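Local coordinates for sensor protein DivL (Caulobacter crescentus, PDB 4Q20) that is a membrane-bound histidine-kinase homologue required for cell division and growth, and acts in the phosphorylation of the cell-cycle regulator CtrA, at residues L51-L65 with H78-A90. Sequence-based numbering, arbitrary orientation.
Sequences LRTPLTTIIGYSELL and HVAAVRAAATQLA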
ATOM      1  N   LEU A  51      -2.778   1.778  -4.615  1.00 67.39           N
ATOM      2  CA  LEU A  51      -2.969   1.365  -3.221  1.00 66.85           C
ATOM      3  C   LEU A  51      -4.436   1.333  -2.861  1.00 71.49           C
ATOM      4  O   LEU A  51      -4.884   0.399  -2.203  1.00 71.28           O
ATOM      5  CB  LEU A  51      -2.229   2.285  -2.235  1.00 67.12           C
ATOM      6  CG  LEU A  51      -0.703   2.446  -2.385  1.00 72.83           C
ATOM      7  CD1 LEU A  51      -0.157   3.322  -1.272  1.00 73.21           C
ATOM      8  CD2 LEU A  51       0.024   1.099  -2.430  1.00 73.33           C
ATOM      9  N   ARG A  52      -5.187   2.352  -3.305  1.00 70.03           N
ATOM     10  CA  ARG A  52      -6.600   2.586  -2.983  1.00 71.03           C
ATOM     11  C   ARG A  52      -7.601   1.720  -3.782  1.00 74.85           C
ATOM     12  O   ARG A  52      -8.662   1.403  -3.250  1.00 75.65           O
ATOM     13  CB  ARG A  52      -6.947   4.068  -3.184  1.00 70.07           C
ATOM     14  CG  ARG A  52      -6.392   5.042  -2.123  1.00 74.03           C
ATOM     15  CD  ARG A  52      -6.840   6.501  -2.369  1.00 81.45           C
ATOM     16  NE  ARG A  52      -6.248   7.036  -3.610  1.00107.64           N
ATOM     17  CZ  ARG A  52      -6.845   7.068  -4.807  1.00118.32           C
ATOM     18  NH1 ARG A  52      -8.096   6.642  -4.946  1.00107.84           N
ATOM     19  NH2 ARG A  52      -6.198   7.541  -5.867  1.00 89.75           N
ATOM     20  N   THR A  53      -7.288   1.345  -5.023  1.00 70.20           N
ATOM     21  CA  THR A  53      -8.207   0.519  -5.828  1.00 71.12           C
ATOM     22  C   THR A  53      -8.315  -0.938  -5.245  1.00 74.05           C
ATOM     23  O   THR A  53      -9.428  -1.330  -4.914  1.00 75.36           O
ATOM     24  CB  THR A  53      -7.807   0.552  -7.311  1.00 80.71           C
ATOM     25  OG1 THR A  53      -7.697   1.917  -7.731  1.00 87.78           O
ATOM     26  CG2 THR A  53      -8.787  -0.197  -8.187  1.00 74.92           C
ATOM     27  N   PRO A  54      -7.224  -1.738  -5.057  1.00 68.63           N
ATOM     28  CA  PRO A  54      -7.394  -3.060  -4.434  1.00 68.15           C
ATOM     29  C   PRO A  54      -7.960  -2.967  -3.019  1.00 70.80           C
ATOM     30  O   PRO A  54      -8.632  -3.883  -2.574  1.00 72.76           O
ATOM     31  CB  PRO A  54      -5.966  -3.630  -4.411  1.00 68.32           C
ATOM     32  CG  PRO A  54      -5.218  -2.859  -5.373  1.00 72.42           C
ATOM     33  CD  PRO A  54      -5.802  -1.499  -5.377  1.00 68.45           C
ATOM     34  N   LEU A  55      -7.701  -1.868  -2.320  1.00 66.24           N
ATOM     35  CA  LEU A  55      -8.195  -1.659  -0.953  1.00 65.36           C
ATOM     36  C   LEU A  55      -9.719  -1.628  -0.867  1.00 68.78           C
ATOM     37  O   LEU A  55     -10.282  -2.192   0.075  1.00 69.39           O
ATOM     38  CB  LEU A  55      -7.644  -0.397  -0.327  1.00 64.30           C
ATOM     39  CG  LEU A  55      -8.173  -0.149   1.083  1.00 68.86           C
ATOM     40  CD1 LEU A  55      -7.606  -1.160   2.106  1.00 67.64           C
ATOM     41  CD2 LEU A  55      -8.003   1.300   1.480  1.00 68.14           C
ATOM     42  N   THR A  56     -10.372  -0.963  -1.818  1.00 64.14           N
ATOM     43  CA  THR A  56     -11.826  -0.848  -1.902  1.00 66.32           C
ATOM     44  C   THR A  56     -12.451  -2.261  -1.994  1.00 70.30           C
ATOM     45  O   THR A  56     -13.439  -2.543  -1.316  1.00 71.40           O
ATOM     46  CB  THR A  56     -12.166   0.080  -3.104  1.00 80.99           C
ATOM     47  OG1 THR A  56     -11.753   1.405  -2.776  1.00 80.72           O
ATOM     48  CG2 THR A  56     -13.616   0.093  -3.459  1.00 83.76           C
ATOM     49  N   THR A  57     -11.817  -3.149  -2.776  1.00 66.89           N
ATOM     50  CA  THR A  57     -12.216  -4.538  -3.015  1.00 66.58           C
ATOM     51  C   THR A  57     -12.071  -5.379  -1.718  1.00 67.72           C
ATOM     52  O   THR A  57     -12.973  -6.147  -1.378  1.00 68.71           O
ATOM     53  CB  THR A  57     -11.403  -5.084  -4.199  1.00 72.76           C
ATOM     54  OG1 THR A  57     -11.640  -4.243  -5.333  1.00 73.76           O
ATOM     55  CG2 THR A  57     -11.768  -6.524  -4.549  1.00 66.16           C
ATOM     56  N   ILE A  58     -10.958  -5.206  -1.004  1.00 62.42           N
ATOM     57  CA  ILE A  58     -10.659  -5.885   0.261  1.00 62.41           C
ATOM     58  C   ILE A  58     -11.697  -5.507   1.312  1.00 68.71           C
ATOM     59  O   ILE A  58     -12.238  -6.411   1.952  1.00 69.87           O
ATOM     60  CB  ILE A  58      -9.198  -5.596   0.772  1.00 63.10           C
ATOM     61  CG1 ILE A  58      -8.156  -6.223  -0.130  1.00 60.19           C
ATOM     62  CG2 ILE A  58      -8.967  -6.037   2.221  1.00 63.68           C
ATOM     63  CD1 ILE A  58      -6.747  -5.574   0.055  1.00 59.63           C
ATOM     64  N   ILE A  59     -11.977  -4.193   1.492  1.00 66.47           N
ATOM     65  CA  ILE A  59     -12.964  -3.708   2.464  1.00 66.08           C
ATOM     66  C   ILE A  59     -14.338  -4.270   2.113  1.00 71.55           C
ATOM     67  O   ILE A  59     -14.934  -4.925   2.964  1.00 74.64           O
ATOM     68  CB  ILE A  59     -12.975  -2.147   2.591  1.00 68.67           C
ATOM     69  CG1 ILE A  59     -11.647  -1.580   3.179  1.00 68.56           C
ATOM     70  CG2 ILE A  59     -14.179  -1.633   3.384  1.00 67.78           C
ATOM     71  CD1 ILE A  59     -11.112  -2.196   4.573  1.00 75.02           C
ATOM     72  N   GLY A  60     -14.797  -4.040   0.878  1.00 66.96           N
ATOM     73  CA  GLY A  60     -16.108  -4.455   0.378  1.00 67.58           C
ATOM     74  C   GLY A  60     -16.409  -5.924   0.579  1.00 71.85           C
ATOM     75  O   GLY A  60     -17.407  -6.280   1.195  1.00 74.14           O
ATOM     76  N   TYR A  61     -15.509  -6.795   0.133  1.00 68.22           N
ATOM     77  CA  TYR A  61     -15.692  -8.238   0.275  1.00 68.70           C
ATOM     78  C   TYR A  61     -15.450  -8.780   1.694  1.00 69.79           C
ATOM     79  O   TYR A  61     -16.161  -9.711   2.071  1.00 70.31           O
ATOM     80  CB  TYR A  61     -14.842  -8.989  -0.718  1.00 69.12           C
ATOM     81  CG  TYR A  61     -15.419  -8.970  -2.113  1.00 72.79           C
ATOM     82  CD1 TYR A  61     -16.594  -9.656  -2.411  1.00 76.37           C
ATOM     83  CD2 TYR A  61     -14.806  -8.250  -3.133  1.00 72.80           C
ATOM     84  CE1 TYR A  61     -17.127  -9.649  -3.693  1.00 76.49           C
ATOM     85  CE2 TYR A  61     -15.339  -8.224  -4.417  1.00 74.54           C
ATOM     86  CZ  TYR A  61     -16.493  -8.942  -4.695  1.00 81.88           C
ATOM     87  OH  TYR A  61     -17.050  -8.960  -5.947  1.00 83.59           O
ATOM     88  N   SER A  62     -14.488  -8.228   2.481  1.00 65.45           N
ATOM     89  CA  SER A  62     -14.298  -8.706   3.882  1.00 66.69           C
ATOM     90  C   SER A  62     -15.529  -8.346   4.749  1.00 75.11           C
ATOM     91  O   SER A  62     -15.899  -9.155   5.603  1.00 76.72           O
ATOM     92  CB  SER A  62     -12.998  -8.197   4.516  1.00 66.97           C
ATOM     93  OG  SER A  62     -12.949  -6.778   4.577  1.00 79.00           O
ATOM     94  N   GLU A  63     -16.201  -7.183   4.483  1.00 73.65           N
ATOM     95  CA  GLU A  63     -17.414  -6.773   5.203  1.00 77.31           C
ATOM     96  C   GLU A  63     -18.564  -7.771   4.933  1.00 87.54           C
ATOM     97  O   GLU A  63     -19.355  -8.044   5.840  1.00 89.68           O
ATOM     98  CB  GLU A  63     -17.834  -5.327   4.854  1.00 78.66           C
ATOM     99  CG  GLU A  63     -16.968  -4.266   5.530  1.00 86.02           C
ATOM    100  CD  GLU A  63     -17.328  -2.803   5.313  1.00110.71           C
ATOM    101  OE1 GLU A  63     -18.131  -2.511   4.397  1.00 90.42           O
ATOM    102  OE2 GLU A  63     -16.779  -1.940   6.040  1.00105.64           O
ATOM    103  N   LEU A  64     -18.622  -8.343   3.704  1.00 85.89           N
ATOM    104  CA  LEU A  64     -19.618  -9.346   3.331  1.00 88.84           C
ATOM    105  C   LEU A  64     -19.364 -10.643   4.088  1.00 96.80           C
ATOM    106  O   LEU A  64     -20.315 -11.342   4.448  1.00 99.73           O
ATOM    107  CB  LEU A  64     -19.617  -9.611   1.815  1.00 88.93           C
ATOM    108  CG  LEU A  64     -20.292  -8.587   0.874  1.00 94.65           C
ATOM    109  CD1 LEU A  64     -20.271  -9.084  -0.544  1.00 96.12           C
ATOM    110  CD2 LEU A  64     -21.730  -8.365   1.226  1.00 97.66           C
ATOM    111  N   LEU A  65     -18.075 -10.969   4.337  1.00 92.88           N
ATOM    112  CA  LEU A  65     -17.661 -12.158   5.082  1.00 93.19           C
ATOM    113  C   LEU A  65     -18.134 -12.089   6.520  1.00101.60           C
ATOM    114  O   LEU A  65     -18.634 -13.089   7.041  1.00103.22           O
ATOM    115  CB  LEU A  65     -16.137 -12.305   5.065  1.00 90.20           C
ATOM    116  CG  LEU A  65     -15.526 -13.165   4.000  1.00 93.36           C
ATOM    117  CD1 LEU A  65     -14.027 -13.044   4.051  1.00 91.35           C
ATOM    118  CD2 LEU A  65     -15.921 -14.601   4.170  1.00 95.22           C
ATOM    119  N   HIS A  78     -16.073 -14.708  -1.845  1.00 79.36           N
ATOM    120  CA  HIS A  78     -15.774 -13.470  -1.162  1.00 76.94           C
ATOM    121  C   HIS A  78     -14.329 -13.498  -0.654  1.00 79.74           C
ATOM    122  O   HIS A  78     -13.598 -12.531  -0.862  1.00 76.89           O
ATOM    123  CB  HIS A  78     -16.784 -13.232  -0.025  1.00 79.39           C
ATOM    124  CG  HIS A  78     -18.207 -13.057  -0.480  1.00 85.45           C
ATOM    125  ND1 HIS A  78     -18.549 -12.953  -1.825  1.00 87.54           N
ATOM    126  CD2 HIS A  78     -19.339 -12.964   0.257  1.00 89.64           C
ATOM    127  CE1 HIS A  78     -19.867 -12.803  -1.852  1.00 89.21           C
ATOM    128  NE2 HIS A  78     -20.380 -12.784  -0.627  1.00 90.90           N
ATOM    129  N   VAL A  79     -13.910 -14.614  -0.029  1.00 78.93           N
ATOM    130  CA  VAL A  79     -12.539 -14.830   0.463  1.00 77.66           C
ATOM    131  C   VAL A  79     -11.542 -14.711  -0.708  1.00 77.70           C
ATOM    132  O   VAL A  79     -10.569 -13.964  -0.614  1.00 76.69           O
ATOM    133  CB  VAL A  79     -12.378 -16.202   1.169  1.00 85.29           C
ATOM    134  CG1 VAL A  79     -10.916 -16.469   1.487  1.00 84.54           C
ATOM    135  CG2 VAL A  79     -13.204 -16.294   2.431  1.00 87.25           C
ATOM    136  N   ALA A  80     -11.808 -15.439  -1.806  1.00 71.42           N
ATOM    137  CA  ALA A  80     -10.987 -15.461  -3.003  1.00 68.47           C
ATOM    138  C   ALA A  80     -10.815 -14.056  -3.575  1.00 69.38           C
ATOM    139  O   ALA A  80      -9.710 -13.690  -3.980  1.00 67.32           O
ATOM    140  CB  ALA A  80     -11.613 -16.381  -4.029  1.00 71.41           C
ATOM    141  N   ALA A  81     -11.879 -13.240  -3.538  1.00 65.33           N
ATOM    142  CA  ALA A  81     -11.806 -11.865  -4.038  1.00 61.98           C
ATOM    143  C   ALA A  81     -10.944 -11.022  -3.105  1.00 67.06           C
ATOM    144  O   ALA A  81     -10.096 -10.289  -3.601  1.00 68.69           O
ATOM    145  CB  ALA A  81     -13.183 -11.277  -4.230  1.00 62.73           C
ATOM    146  N   VAL A  82     -11.041 -11.229  -1.789  1.00 65.54           N
ATOM    147  CA  VAL A  82     -10.187 -10.573  -0.784  1.00 65.59           C
ATOM    148  C   VAL A  82      -8.700 -10.954  -0.997  1.00 67.96           C
ATOM    149  O   VAL A  82      -7.847 -10.076  -1.054  1.00 67.23           O
ATOM    150  CB  VAL A  82     -10.618 -10.899   0.686  1.00 70.48           C
ATOM    151  CG1 VAL A  82      -9.587 -10.399   1.700  1.00 68.83           C
ATOM    152  CG2 VAL A  82     -11.986 -10.345   1.003  1.00 70.24           C
ATOM    153  N   ARG A  83      -8.408 -12.245  -1.091  1.00 64.51           N
ATOM    154  CA  ARG A  83      -7.053 -12.767  -1.301  1.00 63.95           C
ATOM    155  C   ARG A  83      -6.436 -12.240  -2.628  1.00 66.81           C
ATOM    156  O   ARG A  83      -5.286 -11.809  -2.606  1.00 67.51           O
ATOM    157  CB  ARG A  83      -7.062 -14.313  -1.258  1.00 64.67           C
ATOM    158  CG  ARG A  83      -5.677 -14.966  -1.237  1.00 72.46           C
ATOM    159  CD  ARG A  83      -5.643 -16.372  -1.848  1.00 76.90           C
ATOM    160  NE  ARG A  83      -6.611 -16.538  -2.937  1.00 95.48           N
ATOM    161  CZ  ARG A  83      -6.407 -16.179  -4.203  1.00115.15           C
ATOM    162  NH1 ARG A  83      -5.239 -15.664  -4.577  1.00101.95           N
ATOM    163  NH2 ARG A  83      -7.379 -16.314  -5.101  1.00100.22           N
ATOM    164  N   ALA A  84      -7.187 -12.245  -3.749  1.00 61.53           N
ATOM    165  CA  ALA A  84      -6.710 -11.738  -5.048  1.00 59.21           C
ATOM    166  C   ALA A  84      -6.414 -10.232  -4.994  1.00 62.86           C
ATOM    167  O   ALA A  84      -5.376  -9.803  -5.482  1.00 65.60           O
ATOM    168  CB  ALA A  84      -7.726 -12.032  -6.143  1.00 60.40           C
ATOM    169  N   ALA A  85      -7.258  -9.443  -4.338  1.00 58.40           N
ATOM    170  CA  ALA A  85      -7.045  -8.006  -4.252  1.00 56.24           C
ATOM    171  C   ALA A  85      -5.850  -7.670  -3.371  1.00 63.09           C
ATOM    172  O   ALA A  85      -5.063  -6.761  -3.711  1.00 63.55           O
ATOM    173  CB  ALA A  85      -8.289  -7.326  -3.748  1.00 56.86           C
ATOM    174  N   ALA A  86      -5.702  -8.411  -2.253  1.00 59.89           N
ATOM    175  CA  ALA A  86      -4.601  -8.251  -1.303  1.00 58.52           C
ATOM    176  C   ALA A  86      -3.263  -8.614  -1.951  1.00 62.73           C
ATOM    177  O   ALA A  86      -2.284  -7.897  -1.760  1.00 62.31           O
ATOM    178  CB  ALA A  86      -4.840  -9.114  -0.086  1.00 60.05           C
ATOM    179  N   THR A  87      -3.235  -9.702  -2.721  1.00 59.76           N
ATOM    180  CA  THR A  87      -2.065 -10.200  -3.449  1.00 61.53           C
ATOM    181  C   THR A  87      -1.666  -9.154  -4.539  1.00 66.54           C
ATOM    182  O   THR A  87      -0.478  -8.885  -4.720  1.00 67.23           O
ATOM    183  CB  THR A  87      -2.409 -11.618  -4.024  1.00 71.46           C
ATOM    184  OG1 THR A  87      -2.405 -12.596  -2.983  1.00 76.56           O
ATOM    185  CG2 THR A  87      -1.501 -12.061  -5.044  1.00 66.06           C
ATOM    186  N   GLN A  88      -2.637  -8.578  -5.250  1.00 62.15           N
ATOM    187  CA  GLN A  88      -2.367  -7.543  -6.262  1.00 61.89           C
ATOM    188  C   GLN A  88      -1.750  -6.274  -5.612  1.00 65.43           C
ATOM    189  O   GLN A  88      -0.847  -5.664  -6.187  1.00 66.94           O
ATOM    190  CB  GLN A  88      -3.668  -7.200  -7.003  1.00 63.58           C
ATOM    191  CG  GLN A  88      -3.537  -6.181  -8.122  1.00 77.74           C
ATOM    192  CD  GLN A  88      -4.870  -5.528  -8.415  1.00111.25           C
ATOM    193  OE1 GLN A  88      -5.933  -6.176  -8.415  1.00112.16           O
ATOM    194  NE2 GLN A  88      -4.851  -4.217  -8.652  1.00103.62           N
ATOM    195  N   LEU A  89      -2.225  -5.894  -4.421  1.00 60.60           N
ATOM    196  CA  LEU A  89      -1.712  -4.740  -3.686  1.00 60.48           C
ATOM    197  C   LEU A  89      -0.219  -5.008  -3.294  1.00 67.78           C
ATOM    198  O   LEU A  89       0.645  -4.180  -3.591  1.00 69.30           O
ATOM    199  CB  LEU A  89      -2.637  -4.453  -2.498  1.00 60.23           C
ATOM    200  CG  LEU A  89      -2.369  -3.237  -1.567  1.00 64.97           C
ATOM    201  CD1 LEU A  89      -1.652  -2.109  -2.271  1.00 65.40           C
ATOM    202  CD2 LEU A  89      -3.654  -2.741  -0.938  1.00 61.22           C
ATOM    203  N   ALA A  90       0.080  -6.206  -2.761  1.00 64.95           N
ATOM    204  CA  ALA A  90       1.421  -6.701  -2.420  1.00 64.38           C
ATOM    205  C   ALA A  90       2.381  -6.641  -3.631  1.00 68.37           C
ATOM    206  O   ALA A  90       3.507  -6.173  -3.483  1.00 69.92           O
ATOM    207  CB  ALA A  90       1.334  -8.135  -1.899  1.00 64.69           C
TER
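Ile58 and Leu89 interlock as knobs in holes where segments 51-65 and 78-90, of helices 26-66 and 73-103, pack antiparallel, their axes 8.5 Å apart at closest approach and at 158°. Ile58 CD1 comes 3.7 Å from Ala86 CA, the side chain sitting among Val82, Ala85, Ala86 and Leu89. In return Leu89, its CG anti to the backbone N (chi1 -177°), enters the hole formed by Leu51, Pro54, Leu55 and Ile58; its CD1 meets Leu51 CD2 at 3.6 Å. Pro54, at the kink, presses CB to 3.3 Å from Ala85 O, while the extended Gln88 runs at about a right angle to the proline, NE2 against Pro54 CG. Further along, Tyr61 CB meets Val82 CG2, and both Leu65 methyls Val79 CG2.

Two CH-pi contacts involve the rings. Ala81 CB lies over one face of Tyr61, 3.7 Å from its centroid, with Thr57 CG2 in plane at the edge; Leu64 CD1 sits over one face of His78, offset toward the rim. The rings meet obliquely, planes at 42°.

Ser62 OG donates back to Ile58 O at 2.7 Å; Arg83 of the second subunit adds a weak bond to the hydroxyl. Arg83 makes salt bridges to Asp130 of its own chain and Glu66 of the second subunit. With no hydrogen bond between the segments, apolar fit joins this HisKA dimerisation hairpin; two form the dimer's four-helix bundle, as in other histidine kinases.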